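Long-range contacts in hypoxanthine-guanine phosphoribosyltransferase (Thermus thermophilus, PDB 3ACC), which probably catalyses the salvage of hypoxanthine and guanine, joining each to 5-phospho-alpha-D-ribose 1-diphosphate to give IMP or GMP and diphosphate: residues Asn9-Ile14 with Glu150-Tyr155; Ile104-Leu109 with Leu132-Arg137. All coordinates share one frame; numbering follows the deposited sequence.

Contact 1. Residues Asn9-Ile14 with Glu150-Tyr155. With 5GP (guanosine-5'-monophosphate), chain B.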
# COMPACT_ATOMS: atom_id res chain seq x y z
N ASN A 9 -0.31 25.42 2.34
CA ASN A 9 0.24 26.60 1.69
C ASN A 9 1.75 26.59 1.52
O ASN A 9 2.35 27.63 1.24
CB ASN A 9 -0.17 27.87 2.45
CG ASN A 9 0.38 27.90 3.87
OD1 ASN A 9 0.10 28.82 4.63
ND2 ASN A 9 1.17 26.90 4.22
N GLY A 10 2.37 25.43 1.70
CA GLY A 10 3.81 25.33 1.55
C GLY A 10 4.26 25.58 0.12
O GLY A 10 3.43 25.68 -0.78
N PRO A 11 5.57 25.66 -0.12
CA PRO A 11 6.11 25.91 -1.46
C PRO A 11 6.04 24.74 -2.44
O PRO A 11 6.18 24.95 -3.65
CB PRO A 11 7.54 26.34 -1.18
CG PRO A 11 7.90 25.52 0.01
CD PRO A 11 6.66 25.62 0.88
N VAL A 12 5.82 23.53 -1.94
CA VAL A 12 5.75 22.34 -2.80
C VAL A 12 4.33 21.82 -3.01
O VAL A 12 3.62 21.52 -2.05
CB VAL A 12 6.62 21.20 -2.22
CG1 VAL A 12 6.53 19.97 -3.12
CG2 VAL A 12 8.07 21.65 -2.11
N GLN A 13 3.93 21.72 -4.27
CA GLN A 13 2.60 21.25 -4.63
C GLN A 13 2.72 20.40 -5.89
O GLN A 13 3.28 20.84 -6.90
CB GLN A 13 1.66 22.43 -4.91
CG GLN A 13 1.66 23.56 -3.87
CD GLN A 13 0.95 23.21 -2.58
OE1 GLN A 13 0.05 22.36 -2.56
NE2 GLN A 13 1.32 23.87 -1.49
N ILE A 14 2.19 19.18 -5.85
CA ILE A 14 2.25 18.31 -7.02
C ILE A 14 0.91 17.58 -7.13
O ILE A 14 0.51 16.86 -6.23
CB ILE A 14 3.41 17.29 -6.91
CG1 ILE A 14 4.68 18.01 -6.47
CG2 ILE A 14 3.65 16.63 -8.26
CD1 ILE A 14 5.89 17.11 -6.32
N GLU A 150 12.51 15.94 -7.82
CA GLU A 150 13.50 16.49 -6.91
C GLU A 150 12.84 17.79 -6.48
O GLU A 150 12.34 18.55 -7.32
CB GLU A 150 14.82 16.77 -7.65
CG GLU A 150 15.86 17.51 -6.80
CD GLU A 150 17.13 17.78 -7.58
OE1 GLU A 150 17.94 16.84 -7.78
OE2 GLU A 150 17.32 18.94 -8.00
N ILE A 151 12.80 18.06 -5.18
CA ILE A 151 12.15 19.27 -4.68
C ILE A 151 13.01 20.09 -3.72
O ILE A 151 14.04 19.63 -3.23
CB ILE A 151 10.84 18.91 -3.92
CG1 ILE A 151 11.18 18.01 -2.72
CG2 ILE A 151 9.85 18.23 -4.87
CD1 ILE A 151 10.00 17.66 -1.85
N GLU A 152 12.56 21.32 -3.47
CA GLU A 152 13.27 22.20 -2.56
C GLU A 152 12.99 21.71 -1.14
O GLU A 152 12.14 20.84 -0.93
CB GLU A 152 12.77 23.64 -2.70
CG GLU A 152 11.29 23.83 -2.40
CD GLU A 152 10.87 25.30 -2.41
OE1 GLU A 152 11.26 26.05 -1.48
OE2 GLU A 152 10.17 25.70 -3.36
N ASP A 153 13.70 22.28 -0.18
CA ASP A 153 13.52 21.89 1.21
C ASP A 153 12.18 22.36 1.77
O ASP A 153 11.91 23.56 1.83
CB ASP A 153 14.66 22.44 2.06
CG ASP A 153 14.52 22.10 3.52
OD1 ASP A 153 13.87 21.08 3.82
OD2 ASP A 153 15.06 22.84 4.36
N ALA A 154 11.34 21.40 2.15
CA ALA A 154 10.02 21.71 2.71
C ALA A 154 9.41 20.44 3.28
O ALA A 154 9.76 19.34 2.87
CB ALA A 154 9.11 22.28 1.62
N TYR A 155 8.51 20.59 4.25
CA TYR A 155 7.87 19.41 4.81
C TYR A 155 6.61 19.15 4.01
O TYR A 155 5.62 19.88 4.13
CB TYR A 155 7.54 19.59 6.29
CG TYR A 155 7.05 18.30 6.93
CD1 TYR A 155 5.71 17.91 6.82
CD2 TYR A 155 7.93 17.45 7.60
CE1 TYR A 155 5.26 16.71 7.36
CE2 TYR A 155 7.49 16.24 8.14
CZ TYR A 155 6.16 15.88 8.02
OH TYR A 155 5.73 14.67 8.54
P 5GP B . 15.88 10.71 5.95
O1P 5GP B . 16.42 11.92 6.59
O2P 5GP B . 16.46 9.42 6.69
O3P 5GP B . 16.30 10.67 4.40
O5' 5GP B . 14.26 10.77 6.05
C5' 5GP B . 13.75 9.44 6.07
C4' 5GP B . 12.24 9.46 6.35
O4' 5GP B . 11.85 10.73 6.96
C3' 5GP B . 11.45 9.40 5.03
O3' 5GP B . 11.31 8.05 4.58
C2' 5GP B . 10.10 9.99 5.46
O2' 5GP B . 9.25 9.02 6.07
C1' 5GP B . 10.52 11.09 6.46
N9 5GP B . 10.46 12.42 5.83
C8 5GP B . 11.50 13.19 5.39
N7 5GP B . 11.04 14.31 4.87
C5 5GP B . 9.69 14.31 4.95
C6 5GP B . 8.65 15.22 4.56
O6 5GP B . 8.92 16.28 4.02
N1 5GP B . 7.35 14.86 4.80
C2 5GP B . 7.04 13.66 5.41
N2 5GP B . 5.74 13.32 5.64
N3 5GP B . 8.00 12.82 5.77
C4 5GP B . 9.31 13.09 5.56

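Contact 2. Residues Ile104-Leu109 with Leu132-Arg137. With 5GP (guanosine-5'-monophosphate), chain B.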
# COMPACT_ATOMS: atom_id res chain seq x y z
N ILE A 104 10.29 9.50 0.37
CA ILE A 104 11.10 10.69 0.13
C ILE A 104 12.45 10.58 0.82
O ILE A 104 12.55 10.07 1.93
CB ILE A 104 10.36 11.96 0.60
CG1 ILE A 104 11.26 13.19 0.41
CG2 ILE A 104 9.94 11.81 2.06
CD1 ILE A 104 10.52 14.50 0.62
N VAL A 105 13.49 11.04 0.13
CA VAL A 105 14.84 11.02 0.68
C VAL A 105 15.18 12.41 1.20
O VAL A 105 15.26 13.37 0.42
CB VAL A 105 15.87 10.59 -0.38
CG1 VAL A 105 17.29 10.62 0.21
CG2 VAL A 105 15.51 9.19 -0.91
N ASP A 106 15.37 12.52 2.51
CA ASP A 106 15.69 13.80 3.14
C ASP A 106 17.19 13.89 3.41
O ASP A 106 17.96 14.27 2.52
CB ASP A 106 14.88 13.92 4.44
CG ASP A 106 14.94 15.30 5.05
OD1 ASP A 106 15.23 16.28 4.33
OD2 ASP A 106 14.68 15.42 6.26
N THR A 107 17.63 13.54 4.61
CA THR A 107 19.06 13.58 4.91
C THR A 107 19.75 12.39 4.26
O THR A 107 20.95 12.43 3.98
CB THR A 107 19.34 13.53 6.43
OG1 THR A 107 18.92 12.26 6.95
CG2 THR A 107 18.61 14.66 7.16
N GLY A 108 18.97 11.33 4.01
CA GLY A 108 19.51 10.13 3.39
C GLY A 108 19.97 9.08 4.40
O GLY A 108 20.36 7.97 4.03
N LEU A 109 19.92 9.43 5.68
CA LEU A 109 20.33 8.53 6.76
C LEU A 109 19.59 7.20 6.74
O LEU A 109 20.20 6.14 6.70
CB LEU A 109 20.13 9.21 8.12
CG LEU A 109 21.26 9.13 9.15
CD1 LEU A 109 20.71 9.52 10.52
CD2 LEU A 109 21.83 7.73 9.21
N LEU A 132 10.11 11.21 -3.97
CA LEU A 132 10.69 12.53 -3.80
C LEU A 132 12.10 12.55 -3.20
O LEU A 132 12.54 11.59 -2.56
CB LEU A 132 9.78 13.37 -2.91
CG LEU A 132 8.31 13.48 -3.34
CD1 LEU A 132 7.49 14.06 -2.18
CD2 LEU A 132 8.21 14.36 -4.58
N SER A 133 12.78 13.68 -3.39
CA SER A 133 14.12 13.87 -2.85
C SER A 133 14.42 15.36 -2.61
O SER A 133 14.16 16.21 -3.47
CB SER A 133 15.17 13.28 -3.80
OG SER A 133 16.48 13.47 -3.28
N LYS A 134 14.94 15.66 -1.42
CA LYS A 134 15.30 17.03 -1.04
C LYS A 134 16.82 17.06 -0.87
O LYS A 134 17.33 17.12 0.24
CB LYS A 134 14.60 17.42 0.27
CG LYS A 134 13.07 17.42 0.17
CD LYS A 134 12.38 17.77 1.50
CE LYS A 134 12.61 16.69 2.56
NZ LYS A 134 11.84 16.97 3.81
N PRO A 135 17.56 17.02 -1.99
CA PRO A 135 19.03 17.02 -1.98
C PRO A 135 19.74 18.13 -1.22
O PRO A 135 20.90 17.96 -0.83
CB PRO A 135 19.38 17.00 -3.47
CG PRO A 135 18.25 17.77 -4.09
CD PRO A 135 17.05 17.20 -3.36
N SER A 136 19.07 19.26 -0.98
CA SER A 136 19.72 20.34 -0.24
C SER A 136 19.88 19.95 1.21
O SER A 136 20.67 20.55 1.94
CB SER A 136 18.90 21.64 -0.34
OG SER A 136 17.60 21.51 0.21
N ARG A 137 19.14 18.92 1.62
CA ARG A 137 19.17 18.42 2.98
C ARG A 137 20.06 17.18 3.13
O ARG A 137 20.26 16.68 4.23
CB ARG A 137 17.74 18.06 3.41
CG ARG A 137 16.82 19.26 3.60
CD ARG A 137 16.77 19.66 5.07
NE ARG A 137 16.33 18.53 5.89
CZ ARG A 137 16.29 18.53 7.22
NH1 ARG A 137 16.68 19.60 7.90
NH2 ARG A 137 15.88 17.45 7.87
P 5GP B . 15.88 10.71 5.95
O1P 5GP B . 16.42 11.92 6.59
O2P 5GP B . 16.46 9.42 6.69
O3P 5GP B . 16.30 10.67 4.40
O5' 5GP B . 14.26 10.77 6.05
C5' 5GP B . 13.75 9.44 6.07
C4' 5GP B . 12.24 9.46 6.35
O4' 5GP B . 11.85 10.73 6.96
C3' 5GP B . 11.45 9.40 5.03
O3' 5GP B . 11.31 8.05 4.58
C2' 5GP B . 10.10 9.99 5.46
O2' 5GP B . 9.25 9.02 6.07
C1' 5GP B . 10.52 11.09 6.46
N9 5GP B . 10.46 12.42 5.83
C8 5GP B . 11.50 13.19 5.39
N7 5GP B . 11.04 14.31 4.87
C5 5GP B . 9.69 14.31 4.95
C6 5GP B . 8.65 15.22 4.56
O6 5GP B . 8.92 16.28 4.02
N1 5GP B . 7.35 14.86 4.80
C2 5GP B . 7.04 13.66 5.41
N2 5GP B . 5.74 13.32 5.64
N3 5GP B . 8.00 12.82 5.77
C4 5GP B . 9.31 13.09 5.56
O HOH W 1 11.85 16.57 6.88

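Contact 1. Residues Asn9-Ile14 with Glu150-Tyr155
One face of the Glu152 carboxylate meets the CB-CG edge of the Pro11 ring. OE2 is 3.5 Å from Pro11 CB, and CD and OE1 are almost as near. No hydrogen bond crosses the contact, so this is van der Waals touch. The second flat group is the Tyr155 ring. Tyr155 takes no part in the touch with 9-14; its ring carries N1 of the bound GMP over its centre, 3.5 Å above the plane. Its OH bonds to the backbone O of Asp162.

The rest of the contact is apolar. Val12 CG1 is anti to the backbone N (chi1 179°), which sends the two methyls to different partners. CG1 meets Ile151 CG2 at 4.1 Å. CG2 is 3.9 Å from Ala154 CB and equally near Glu152 CG. Pro11 CG also reaches Ala154 CB, at 3.8 Å. The loop 9-14 is braced from within: Gln13 NE2 donates to Gly10 O at 2.9 Å, from above the carbonyl plane. Gln13 OE1 is bonded to Thr174 OG1.

The N-terminal segment thus backs the loop whose Tyr155 meets the purine, consistent with the hood over the base site in type I phosphoribosyltransferases.

Contact 2. Residues Ile104-Leu109 with Leu132-Arg137
Backbone bonds pair the two short parallel strands, Ile104 with Leu132 and Val105 with Ser133. Val105 N donates to Leu132 O at 2.9 Å, and Lys134 N to Val105 O at 3.0 Å. Apolar contact lies on the face of Ile104 and Leu132: Ile104 CG1 sits 3.6 Å from Leu132 CB. Ile104 CD1 also reaches Lys134 CE.

The charged contacts centre on Asp106. Arg137 holds it with two nitrogens, NE to OD1 at 3.0 Å and NH2 to OD2 at 2.9 Å. Both oxygens are met on the syn side, and the two planes are only 17° apart. The Arg137 chain bends at chi2 (-96°) and chi3 (-57°) to bring this edge round. Lys134 NZ makes a longer salt bridge to OD1, 3.5 Å. Replacing Asp106 by an alanine would probably leave the Arg137 guanidinium free to turn and Lys134 without its carboxylate.

Lys134 NZ also donates to N7 and O6 of GMP, each at 3.0 Å. The backbone N atoms of Asp106, Thr107 and Gly108 hold the phosphate. Thr107 OG1 also donates to it, and accepts from Leu109 N in an ST turn. Residues 104-109 belong to the PRPP motif of phosphoribosyltransferases, whose loop holds the 5'-phosphate.

From the N terminus, the chain first passes 9-14, just before helix 16-33. Contact 1 closes only much later, at 150-155, so its loop takes in all the strands of the parallel sheet. Contact 2 is nested inside that loop. It closes a short excursion from strand 104-105 through helix 109-120 and strand 125-130 back to strand 132-133. Their centres are about 12 Å apart, and they meet: Ile151 N bonds to Ser133 O, and Ala154 O to Lys134 NZ. Contact 1 ties the N-terminal segment to the loop between strands 146-150 and 156-157. Contact 2 ties the edge strand 104-105 and the phosphate loop after it to strand 132-133 and Lys134. Both touch the bound GMP.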